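Local coordinates for insecticidal crystal protein Cry7Cal (Bacillus thuringiensis, PDB 5ZI1) that is an insecticidal toxin active against locusts that probably binds a receptor on the target cell, as delta endotoxins generally do, at residues A[85-88]-A[89-93]; A[214-217]-A[218-221]; A[363-366]-A[367-371]. All coordinates share one frame; numbering follows the deposited sequence.

Contact 1 of 3, residues A[85-88]-A[89-93]; sequences GLRN and ALEGY
R87 and E91 meet one helical turn apart on helix 73-101. R87 NH2 forms a salt bridge with E91 OE2. The modelled separation of R87 NH2 and E91 OE2, 2.5 Å, is very short, so its exact length is doubtful. The arginine starts with CG anti to the backbone N, then bends at chi3 (65°), which swings its guanidinium round to the glutamate. OE2 comes in at the guanidinium edge, near its plane. E91 OE2 also lies beside the arginine stem, 3.2 Å from R87 CG. The guanidinium and carboxylate planes are turned 41° against each other. NH2 is the nitrogen that both carboxylate oxygens approach, OE2 more closely, and the bond is to OE2. A weak, long ion pair links E91 OE2 to K51 as well.

This polar flank is the looser one. N88 is exposed, and its side chain runs alongside E91, pointing the same way. N88 OD1 and E91 OE1 are two acceptors 3.5 Å apart, with no bond between them. N88 ND2 turns back instead to a hydrogen bond with the carbonyl of E84.

The L86 and L90 flank is packed tightly. L90 N donates to L86 O at 2.9 Å in a nearly straight bond (176°). L90 CG lies against the same L86 O. L90 is buried by F40, L44, W48 and L150, while L86 packs on L123, F124 and F131. Further along, the Y93 hydroxyl is hydrogen-bonded to N157. The pattern is that of an amphipathic helix with an i to i+4 salt bridge on its partly exposed flank, where W48 touches R87. Such helices build the N-terminal bundle of three-domain delta endotoxins, and here the apolar side faces helices 33-47, 107-127 and 141-165.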
ATOM      1  N   GLY A  85       1.824  25.605 -14.348  1.00 49.25           N
ATOM      2  CA  GLY A  85       0.531  26.264 -14.400  1.00 43.77           C
ATOM      3  C   GLY A  85      -0.419  25.734 -13.343  1.00 46.45           C
ATOM      4  O   GLY A  85      -1.118  26.499 -12.673  1.00 43.41           O
ATOM      5  N   LEU A  86      -0.434  24.414 -13.159  1.00 43.64           N
ATOM      6  CA  LEU A  86      -1.257  23.840 -12.112  1.00 44.74           C
ATOM      7  C   LEU A  86      -0.832  24.336 -10.741  1.00 49.34           C
ATOM      8  O   LEU A  86      -1.685  24.631  -9.899  1.00 49.44           O
ATOM      9  CB  LEU A  86      -1.208  22.317 -12.182  1.00 47.60           C
ATOM     10  CG  LEU A  86      -2.116  21.782 -13.289  1.00 48.34           C
ATOM     11  CD1 LEU A  86      -1.838  20.307 -13.517  1.00 45.89           C
ATOM     12  CD2 LEU A  86      -3.609  22.039 -12.931  1.00 44.05           C
ATOM     13  N   ARG A  87       0.480  24.460 -10.499  1.00 53.58           N
ATOM     14  CA  ARG A  87       0.912  24.989  -9.206  1.00 54.62           C
ATOM     15  C   ARG A  87       0.372  26.396  -8.987  1.00 53.02           C
ATOM     16  O   ARG A  87      -0.218  26.694  -7.940  1.00 49.14           O
ATOM     17  CB  ARG A  87       2.434  24.996  -9.077  1.00 53.58           C
ATOM     18  CG  ARG A  87       2.843  25.799  -7.864  1.00 52.08           C
ATOM     19  CD  ARG A  87       4.336  25.901  -7.676  1.00 61.18           C
ATOM     20  NE  ARG A  87       4.996  26.634  -8.744  1.00 61.61           N
ATOM     21  CZ  ARG A  87       4.935  27.950  -8.900  1.00 63.09           C
ATOM     22  NH1 ARG A  87       5.589  28.516  -9.904  1.00 63.79           N
ATOM     23  NH2 ARG A  87       4.214  28.691  -8.063  1.00 62.64           N
ATOM     24  N   ASN A  88       0.556  27.279  -9.971  1.00 50.07           N
ATOM     25  CA  ASN A  88       0.074  28.645  -9.798  1.00 54.71           C
ATOM     26  C   ASN A  88      -1.450  28.708  -9.704  1.00 55.62           C
ATOM     27  O   ASN A  88      -1.986  29.615  -9.058  1.00 53.25           O
ATOM     28  CB  ASN A  88       0.601  29.544 -10.924  1.00 48.89           C
ATOM     29  CG  ASN A  88       2.053  29.979 -10.677  1.00 70.64           C
ATOM     30  OD1 ASN A  88       2.324  30.840  -9.823  1.00 72.42           O
ATOM     31  ND2 ASN A  88       2.993  29.362 -11.396  1.00 65.53           N
ATOM     32  N   ALA A  89      -2.167  27.758 -10.316  1.00 47.53           N
ATOM     33  CA  ALA A  89      -3.619  27.859 -10.237  1.00 57.24           C
ATOM     34  C   ALA A  89      -4.105  27.377  -8.881  1.00 51.06           C
ATOM     35  O   ALA A  89      -4.984  27.999  -8.274  1.00 53.36           O
ATOM     36  CB  ALA A  89      -4.292  27.089 -11.384  1.00 43.54           C
ATOM     37  N   LEU A  90      -3.527  26.291  -8.377  1.00 49.39           N
ATOM     38  CA  LEU A  90      -3.839  25.882  -7.011  1.00 53.22           C
ATOM     39  C   LEU A  90      -3.477  26.972  -6.009  1.00 53.03           C
ATOM     40  O   LEU A  90      -4.264  27.274  -5.104  1.00 58.32           O
ATOM     41  CB  LEU A  90      -3.122  24.584  -6.673  1.00 54.23           C
ATOM     42  CG  LEU A  90      -3.697  23.377  -7.405  1.00 54.98           C
ATOM     43  CD1 LEU A  90      -2.750  22.192  -7.274  1.00 53.09           C
ATOM     44  CD2 LEU A  90      -5.076  23.037  -6.846  1.00 51.29           C
ATOM     45  N   GLU A  91      -2.294  27.578  -6.149  1.00 56.19           N
ATOM     46  CA  GLU A  91      -1.936  28.685  -5.265  1.00 59.17           C
ATOM     47  C   GLU A  91      -3.022  29.747  -5.283  1.00 52.93           C
ATOM     48  O   GLU A  91      -3.519  30.163  -4.231  1.00 57.24           O
ATOM     49  CB  GLU A  91      -0.598  29.308  -5.668  1.00 56.94           C
ATOM     50  CG  GLU A  91       0.623  28.456  -5.410  1.00 64.34           C
ATOM     51  CD  GLU A  91       1.923  29.070  -5.978  1.00 70.10           C
ATOM     52  OE1 GLU A  91       1.899  30.241  -6.443  1.00 70.83           O
ATOM     53  OE2 GLU A  91       2.965  28.371  -5.965  1.00 64.71           O
ATOM     54  N   GLY A  92      -3.418  30.177  -6.482  1.00 54.53           N
ATOM     55  CA  GLY A  92      -4.472  31.170  -6.605  1.00 51.48           C
ATOM     56  C   GLY A  92      -5.806  30.697  -6.065  1.00 54.94           C
ATOM     57  O   GLY A  92      -6.592  31.502  -5.555  1.00 60.05           O
ATOM     58  N   TYR A  93      -6.088  29.395  -6.164  1.00 49.88           N
ATOM     59  CA  TYR A  93      -7.349  28.900  -5.626  1.00 55.05           C
ATOM     60  C   TYR A  93      -7.334  28.901  -4.096  1.00 56.45           C
ATOM     61  O   TYR A  93      -8.273  29.404  -3.459  1.00 54.07           O
ATOM     62  CB  TYR A  93      -7.667  27.503  -6.183  1.00 50.99           C
ATOM     63  CG  TYR A  93      -8.820  26.843  -5.450  1.00 54.74           C
ATOM     64  CD1 TYR A  93     -10.145  27.166  -5.740  1.00 53.14           C
ATOM     65  CD2 TYR A  93      -8.578  25.926  -4.431  1.00 52.83           C
ATOM     66  CE1 TYR A  93     -11.200  26.565  -5.039  1.00 50.28           C
ATOM     67  CE2 TYR A  93      -9.603  25.323  -3.745  1.00 50.65           C
ATOM     68  CZ  TYR A  93     -10.911  25.639  -4.036  1.00 53.89           C
ATOM     69  OH  TYR A  93     -11.907  25.014  -3.303  1.00 48.65           O
TER

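Contact 2 of 3, residues A[214-217]-A[218-221]; sequences NYNR and FRRE
N216 OD1 is held by two nitrogens of R219. R219 NH2 donates to N216 OD1 at 3.1 Å, in the amide plane and on a lone pair. R219 NE donates to the same N216 OD1 at 3.3 Å, tilted from the amide plane. Both bonds lie near the guanidinium plane, so R219 takes the oxygen side-on. The N216 amide is turned 63° from that plane. Its ND2 donates to the carbonyl of F254, which fixes the flip of the amide.

Y215 stands against one face of the R219 guanidinium. Y215 CE1 is 3.8 Å from R219 CZ, and ring and guanidinium planes are perpendicular (90°). A chi1 of 175° sets the ring on the carbonyl-carbon side of Y215, which brings CE1 to R219; the ring also meets F279 edge-to-face. R219 NH1 completes the hold through a salt bridge to E283.

R217 and R220 come near each other, with R217 NE 4.2 Å from R220 NH2. Both form salt bridges to D256, which probably offsets their like charges. R220 NH1 also donates to the F254 carbonyl. F218 points to another side and packs on L66, I67, L198 and L201.

Helix 208-227 thus shows an apolar side to its own bundle and a polar, arginine-rich side to F254, D256 and E283. This is the domain I to domain II interface of a three-domain Cry toxin.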
ATOM      1  N   ASN A 214      14.846  -6.107 -10.571  1.00 43.97           N
ATOM      2  CA  ASN A 214      14.336  -4.890 -11.196  1.00 47.68           C
ATOM      3  C   ASN A 214      12.814  -4.908 -11.242  1.00 44.08           C
ATOM      4  O   ASN A 214      12.165  -3.870 -11.086  1.00 41.38           O
ATOM      5  CB  ASN A 214      14.890  -4.734 -12.610  1.00 47.80           C
ATOM      6  CG  ASN A 214      16.403  -4.500 -12.643  1.00 53.36           C
ATOM      7  OD1 ASN A 214      17.012  -4.071 -11.657  1.00 52.58           O
ATOM      8  ND2 ASN A 214      17.010  -4.770 -13.797  1.00 48.05           N
ATOM      9  N   TYR A 215      12.241  -6.083 -11.467  1.00 40.24           N
ATOM     10  CA  TYR A 215      10.801  -6.251 -11.440  1.00 44.63           C
ATOM     11  C   TYR A 215      10.255  -5.943 -10.048  1.00 48.90           C
ATOM     12  O   TYR A 215       9.313  -5.160  -9.892  1.00 42.15           O
ATOM     13  CB  TYR A 215      10.485  -7.677 -11.867  1.00 41.99           C
ATOM     14  CG  TYR A 215       9.031  -8.089 -11.779  1.00 49.24           C
ATOM     15  CD1 TYR A 215       8.493  -8.559 -10.584  1.00 40.55           C
ATOM     16  CD2 TYR A 215       8.216  -8.070 -12.916  1.00 43.36           C
ATOM     17  CE1 TYR A 215       7.201  -8.981 -10.512  1.00 43.70           C
ATOM     18  CE2 TYR A 215       6.893  -8.483 -12.851  1.00 44.54           C
ATOM     19  CZ  TYR A 215       6.393  -8.933 -11.654  1.00 46.85           C
ATOM     20  OH  TYR A 215       5.088  -9.346 -11.581  1.00 44.14           O
ATOM     21  N   ASN A 216      10.881  -6.505  -9.011  1.00 45.78           N
ATOM     22  CA  ASN A 216      10.388  -6.247  -7.668  1.00 43.19           C
ATOM     23  C   ASN A 216      10.605  -4.798  -7.259  1.00 43.00           C
ATOM     24  O   ASN A 216       9.782  -4.226  -6.525  1.00 42.28           O
ATOM     25  CB  ASN A 216      11.053  -7.184  -6.672  1.00 44.66           C
ATOM     26  CG  ASN A 216      10.498  -7.013  -5.284  1.00 50.58           C
ATOM     27  OD1 ASN A 216       9.315  -7.336  -5.026  1.00 42.70           O
ATOM     28  ND2 ASN A 216      11.329  -6.462  -4.375  1.00 43.08           N
ATOM     29  N   ARG A 217      11.685  -4.179  -7.729  1.00 42.35           N
ATOM     30  CA  ARG A 217      11.920  -2.787  -7.370  1.00 45.13           C
ATOM     31  C   ARG A 217      10.842  -1.880  -7.948  1.00 39.53           C
ATOM     32  O   ARG A 217      10.447  -0.894  -7.317  1.00 39.10           O
ATOM     33  CB  ARG A 217      13.296  -2.334  -7.847  1.00 39.57           C
ATOM     34  CG  ARG A 217      13.587  -0.897  -7.467  1.00 42.88           C
ATOM     35  CD  ARG A 217      14.992  -0.444  -7.852  1.00 49.69           C
ATOM     36  NE  ARG A 217      16.030  -1.213  -7.171  1.00 53.46           N
ATOM     37  CZ  ARG A 217      16.790  -2.121  -7.770  1.00 56.42           C
ATOM     38  NH1 ARG A 217      17.718  -2.779  -7.076  1.00 50.59           N
ATOM     39  NH2 ARG A 217      16.617  -2.369  -9.069  1.00 51.93           N
ATOM     40  N   PHE A 218      10.391  -2.175  -9.167  1.00 41.92           N
ATOM     41  CA  PHE A 218       9.303  -1.414  -9.755  1.00 42.78           C
ATOM     42  C   PHE A 218       8.031  -1.595  -8.943  1.00 41.62           C
ATOM     43  O   PHE A 218       7.373  -0.617  -8.570  1.00 43.05           O
ATOM     44  CB  PHE A 218       9.114  -1.861 -11.195  1.00 42.06           C
ATOM     45  CG  PHE A 218       7.972  -1.217 -11.892  1.00 43.80           C
ATOM     46  CD1 PHE A 218       8.128  -0.014 -12.546  1.00 44.81           C
ATOM     47  CD2 PHE A 218       6.737  -1.849 -11.946  1.00 47.20           C
ATOM     48  CE1 PHE A 218       7.065   0.560 -13.221  1.00 45.18           C
ATOM     49  CE2 PHE A 218       5.685  -1.280 -12.615  1.00 42.28           C
ATOM     50  CZ  PHE A 218       5.844  -0.075 -13.255  1.00 42.96           C
ATOM     51  N   ARG A 219       7.700  -2.845  -8.614  1.00 40.04           N
ATOM     52  CA  ARG A 219       6.536  -3.104  -7.772  1.00 44.16           C
ATOM     53  C   ARG A 219       6.627  -2.341  -6.454  1.00 44.90           C
ATOM     54  O   ARG A 219       5.668  -1.682  -6.040  1.00 46.27           O
ATOM     55  CB  ARG A 219       6.400  -4.604  -7.522  1.00 45.35           C
ATOM     56  CG  ARG A 219       5.510  -4.970  -6.345  1.00 43.97           C
ATOM     57  CD  ARG A 219       5.154  -6.460  -6.377  1.00 43.11           C
ATOM     58  NE  ARG A 219       6.354  -7.294  -6.390  1.00 38.41           N
ATOM     59  CZ  ARG A 219       6.379  -8.569  -6.789  1.00 49.86           C
ATOM     60  NH1 ARG A 219       5.249  -9.170  -7.211  1.00 40.13           N
ATOM     61  NH2 ARG A 219       7.539  -9.245  -6.777  1.00 37.25           N
ATOM     62  N   ARG A 220       7.788  -2.391  -5.793  1.00 45.50           N
ATOM     63  CA  ARG A 220       7.898  -1.769  -4.476  1.00 41.30           C
ATOM     64  C   ARG A 220       7.736  -0.264  -4.568  1.00 40.82           C
ATOM     65  O   ARG A 220       6.907   0.322  -3.866  1.00 45.82           O
ATOM     66  CB  ARG A 220       9.236  -2.106  -3.826  1.00 41.45           C
ATOM     67  CG  ARG A 220       9.386  -1.461  -2.474  1.00 41.14           C
ATOM     68  CD  ARG A 220      10.686  -1.875  -1.796  1.00 46.67           C
ATOM     69  NE  ARG A 220      11.829  -1.171  -2.373  1.00 48.93           N
ATOM     70  CZ  ARG A 220      12.723  -1.732  -3.180  1.00 45.65           C
ATOM     71  NH1 ARG A 220      12.623  -3.019  -3.506  1.00 42.23           N
ATOM     72  NH2 ARG A 220      13.725  -1.002  -3.652  1.00 50.46           N
ATOM     73  N   GLU A 221       8.501   0.378  -5.449  1.00 38.75           N
ATOM     74  CA  GLU A 221       8.456   1.835  -5.534  1.00 42.22           C
ATOM     75  C   GLU A 221       7.124   2.337  -6.101  1.00 43.36           C
ATOM     76  O   GLU A 221       6.594   3.345  -5.618  1.00 40.78           O
ATOM     77  CB  GLU A 221       9.633   2.340  -6.361  1.00 42.17           C
ATOM     78  CG  GLU A 221      11.017   2.105  -5.665  1.00 45.87           C
ATOM     79  CD  GLU A 221      12.121   2.929  -6.295  1.00 54.25           C
ATOM     80  OE1 GLU A 221      11.794   3.789  -7.142  1.00 57.35           O
ATOM     81  OE2 GLU A 221      13.317   2.728  -5.956  1.00 62.36           O
TER

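Contact 3 of 3, residues A[363-366]-A[367-371]; sequences ANKS and ATWYQ
K365 lies across the indole of W369. Its CB starts 3.8 Å above W369 CD1, at the rim of the five-membered ring. CG follows at 3.8 Å from W369 CG. CD stands over the middle of the indole, 3.7 Å from W369 CD2. CE reaches the six-membered ring in a CH-pi contact, 3.9 Å from its centroid and 28° off the normal. The chain then bends at chi4 (-73°), and NZ leaves the ring face. Q371 NE2 lies over the opposite face of the indole, displaced toward the rim.

K365 and W369 form a non-hydrogen-bonded pair at the end of a beta hairpin between strands 352-365 and 369-382. In Cry toxins, hairpins at the tip of the domain II beta prism are commonly implicated in receptor binding, and this hairpin probably corresponds to one of those loops. Three residues make the turn, with S366 N bonded to T368 O at 2.9 Å. N364 and Y370 exchange two backbone hydrogen bonds.

On the N364 and Y370 face, S366 OG donates to N364 OD1 at 2.8 Å. A water at 2.6 Å from N364 OD1 also reaches T368 O. N309 joins this polar cluster through S366 OG.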
ATOM      1  N   ALA A 363      29.581 -13.380  -0.205  1.00 50.35           N
ATOM      2  CA  ALA A 363      29.523 -14.557  -1.062  1.00 52.37           C
ATOM      3  C   ALA A 363      30.940 -15.047  -1.334  1.00 52.07           C
ATOM      4  O   ALA A 363      31.903 -14.286  -1.270  1.00 43.94           O
ATOM      5  CB  ALA A 363      28.823 -14.264  -2.392  1.00 46.31           C
ATOM      6  N   ASN A 364      31.050 -16.320  -1.682  1.00 51.25           N
ATOM      7  CA  ASN A 364      32.326 -16.882  -2.093  1.00 47.73           C
ATOM      8  C   ASN A 364      32.070 -17.920  -3.168  1.00 48.81           C
ATOM      9  O   ASN A 364      31.287 -18.851  -2.948  1.00 49.60           O
ATOM     10  CB  ASN A 364      33.052 -17.523  -0.920  1.00 51.13           C
ATOM     11  CG  ASN A 364      34.392 -18.063  -1.327  1.00 54.97           C
ATOM     12  OD1 ASN A 364      34.518 -19.212  -1.755  1.00 55.55           O
ATOM     13  ND2 ASN A 364      35.405 -17.224  -1.221  1.00 54.93           N
ATOM     14  N   LYS A 365      32.727 -17.771  -4.318  1.00 50.69           N
ATOM     15  CA  LYS A 365      32.616 -18.732  -5.411  1.00 54.23           C
ATOM     16  C   LYS A 365      33.994 -19.329  -5.674  1.00 49.26           C
ATOM     17  O   LYS A 365      34.887 -18.642  -6.171  1.00 45.71           O
ATOM     18  CB  LYS A 365      32.044 -18.089  -6.670  1.00 50.14           C
ATOM     19  CG  LYS A 365      31.705 -19.097  -7.750  1.00 49.84           C
ATOM     20  CD  LYS A 365      31.072 -18.405  -8.951  1.00 48.94           C
ATOM     21  CE  LYS A 365      30.463 -19.398  -9.928  1.00 59.40           C
ATOM     22  NZ  LYS A 365      31.490 -20.144 -10.701  1.00 64.76           N
ATOM     23  N   SER A 366      34.146 -20.612  -5.355  1.00 54.16           N
ATOM     24  CA  SER A 366      35.399 -21.333  -5.540  1.00 54.26           C
ATOM     25  C   SER A 366      35.119 -22.717  -6.113  1.00 54.54           C
ATOM     26  O   SER A 366      34.857 -22.858  -7.312  1.00 62.25           O
ATOM     27  CB  SER A 366      36.152 -21.435  -4.211  1.00 52.57           C
ATOM     28  OG  SER A 366      36.352 -20.144  -3.650  1.00 54.73           O
ATOM     29  N   ALA A 367      35.189 -23.751  -5.275  1.00 52.57           N
ATOM     30  CA  ALA A 367      34.738 -25.056  -5.729  1.00 52.67           C
ATOM     31  C   ALA A 367      33.220 -25.117  -5.747  1.00 55.26           C
ATOM     32  O   ALA A 367      32.644 -25.865  -6.541  1.00 59.63           O
ATOM     33  CB  ALA A 367      35.299 -26.165  -4.843  1.00 47.01           C
ATOM     34  N   THR A 368      32.568 -24.352  -4.867  1.00 53.09           N
ATOM     35  CA  THR A 368      31.126 -24.180  -4.852  1.00 53.10           C
ATOM     36  C   THR A 368      30.837 -22.707  -4.607  1.00 56.37           C
ATOM     37  O   THR A 368      31.751 -21.900  -4.424  1.00 53.61           O
ATOM     38  CB  THR A 368      30.455 -25.066  -3.799  1.00 54.78           C
ATOM     39  OG1 THR A 368      29.035 -24.986  -3.959  1.00 58.53           O
ATOM     40  CG2 THR A 368      30.832 -24.622  -2.393  1.00 54.02           C
ATOM     41  N   TRP A 369      29.553 -22.349  -4.612  1.00 56.28           N
ATOM     42  CA  TRP A 369      29.128 -20.952  -4.625  1.00 49.23           C
ATOM     43  C   TRP A 369      28.275 -20.699  -3.385  1.00 53.31           C
ATOM     44  O   TRP A 369      27.133 -21.162  -3.306  1.00 55.78           O
ATOM     45  CB  TRP A 369      28.381 -20.655  -5.924  1.00 51.98           C
ATOM     46  CG  TRP A 369      28.175 -19.209  -6.224  1.00 49.71           C
ATOM     47  CD1 TRP A 369      28.431 -18.156  -5.400  1.00 48.29           C
ATOM     48  CD2 TRP A 369      27.660 -18.652  -7.446  1.00 49.34           C
ATOM     49  NE1 TRP A 369      28.110 -16.975  -6.030  1.00 48.37           N
ATOM     50  CE2 TRP A 369      27.628 -17.254  -7.285  1.00 50.43           C
ATOM     51  CE3 TRP A 369      27.220 -19.200  -8.656  1.00 52.12           C
ATOM     52  CZ2 TRP A 369      27.171 -16.395  -8.291  1.00 46.73           C
ATOM     53  CZ3 TRP A 369      26.776 -18.342  -9.658  1.00 47.65           C
ATOM     54  CH2 TRP A 369      26.759 -16.959  -9.470  1.00 47.36           C
ATOM     55  N   TYR A 370      28.839 -19.996  -2.407  1.00 53.04           N
ATOM     56  CA  TYR A 370      28.185 -19.711  -1.138  1.00 49.45           C
ATOM     57  C   TYR A 370      27.571 -18.319  -1.145  1.00 47.63           C
ATOM     58  O   TYR A 370      28.123 -17.380  -1.723  1.00 50.59           O
ATOM     59  CB  TYR A 370      29.179 -19.806   0.033  1.00 47.89           C
ATOM     60  CG  TYR A 370      29.689 -21.205   0.317  1.00 49.02           C
ATOM     61  CD1 TYR A 370      28.822 -22.208   0.729  1.00 48.18           C
ATOM     62  CD2 TYR A 370      31.047 -21.517   0.190  1.00 50.99           C
ATOM     63  CE1 TYR A 370      29.276 -23.482   0.993  1.00 50.75           C
ATOM     64  CE2 TYR A 370      31.513 -22.783   0.454  1.00 45.91           C
ATOM     65  CZ  TYR A 370      30.628 -23.765   0.858  1.00 56.03           C
ATOM     66  OH  TYR A 370      31.082 -25.037   1.127  1.00 52.13           O
ATOM     67  N   GLN A 371      26.427 -18.181  -0.475  1.00 45.89           N
ATOM     68  CA  GLN A 371      25.829 -16.877  -0.224  1.00 44.45           C
ATOM     69  C   GLN A 371      25.694 -16.724   1.279  1.00 45.83           C
ATOM     70  O   GLN A 371      25.250 -17.654   1.963  1.00 43.86           O
ATOM     71  CB  GLN A 371      24.466 -16.735  -0.911  1.00 47.46           C
ATOM     72  CG  GLN A 371      24.415 -17.359  -2.272  1.00 42.57           C
ATOM     73  CD  GLN A 371      25.064 -16.513  -3.351  1.00 47.96           C
ATOM     74  OE1 GLN A 371      25.305 -15.307  -3.185  1.00 49.02           O
ATOM     75  NE2 GLN A 371      25.337 -17.141  -4.480  1.00 45.03           N
TER
HETATM   76  O   HOH W   1      33.372 -21.471  -2.248  1.00 45.80           O

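How the contacts relate
From the N terminus, contact 1 comes first, on helix 73-101. Contact 2 follows on helix 208-227, and contact 3 comes last. They run in series, and none nests in or crosses another. Contacts 1 and 2 each close a single turn within one helix; contact 3 closes a beta hairpin. Contact 1 belongs to the N-terminal helical bundle alone, about 33 Å from contact 2 between centres. Contact 2 sits where that bundle meets the second domain. Contact 3 lies out in that second domain, about 27 Å from contact 2 and 58 Å from contact 1, again between centres. No two of them touch.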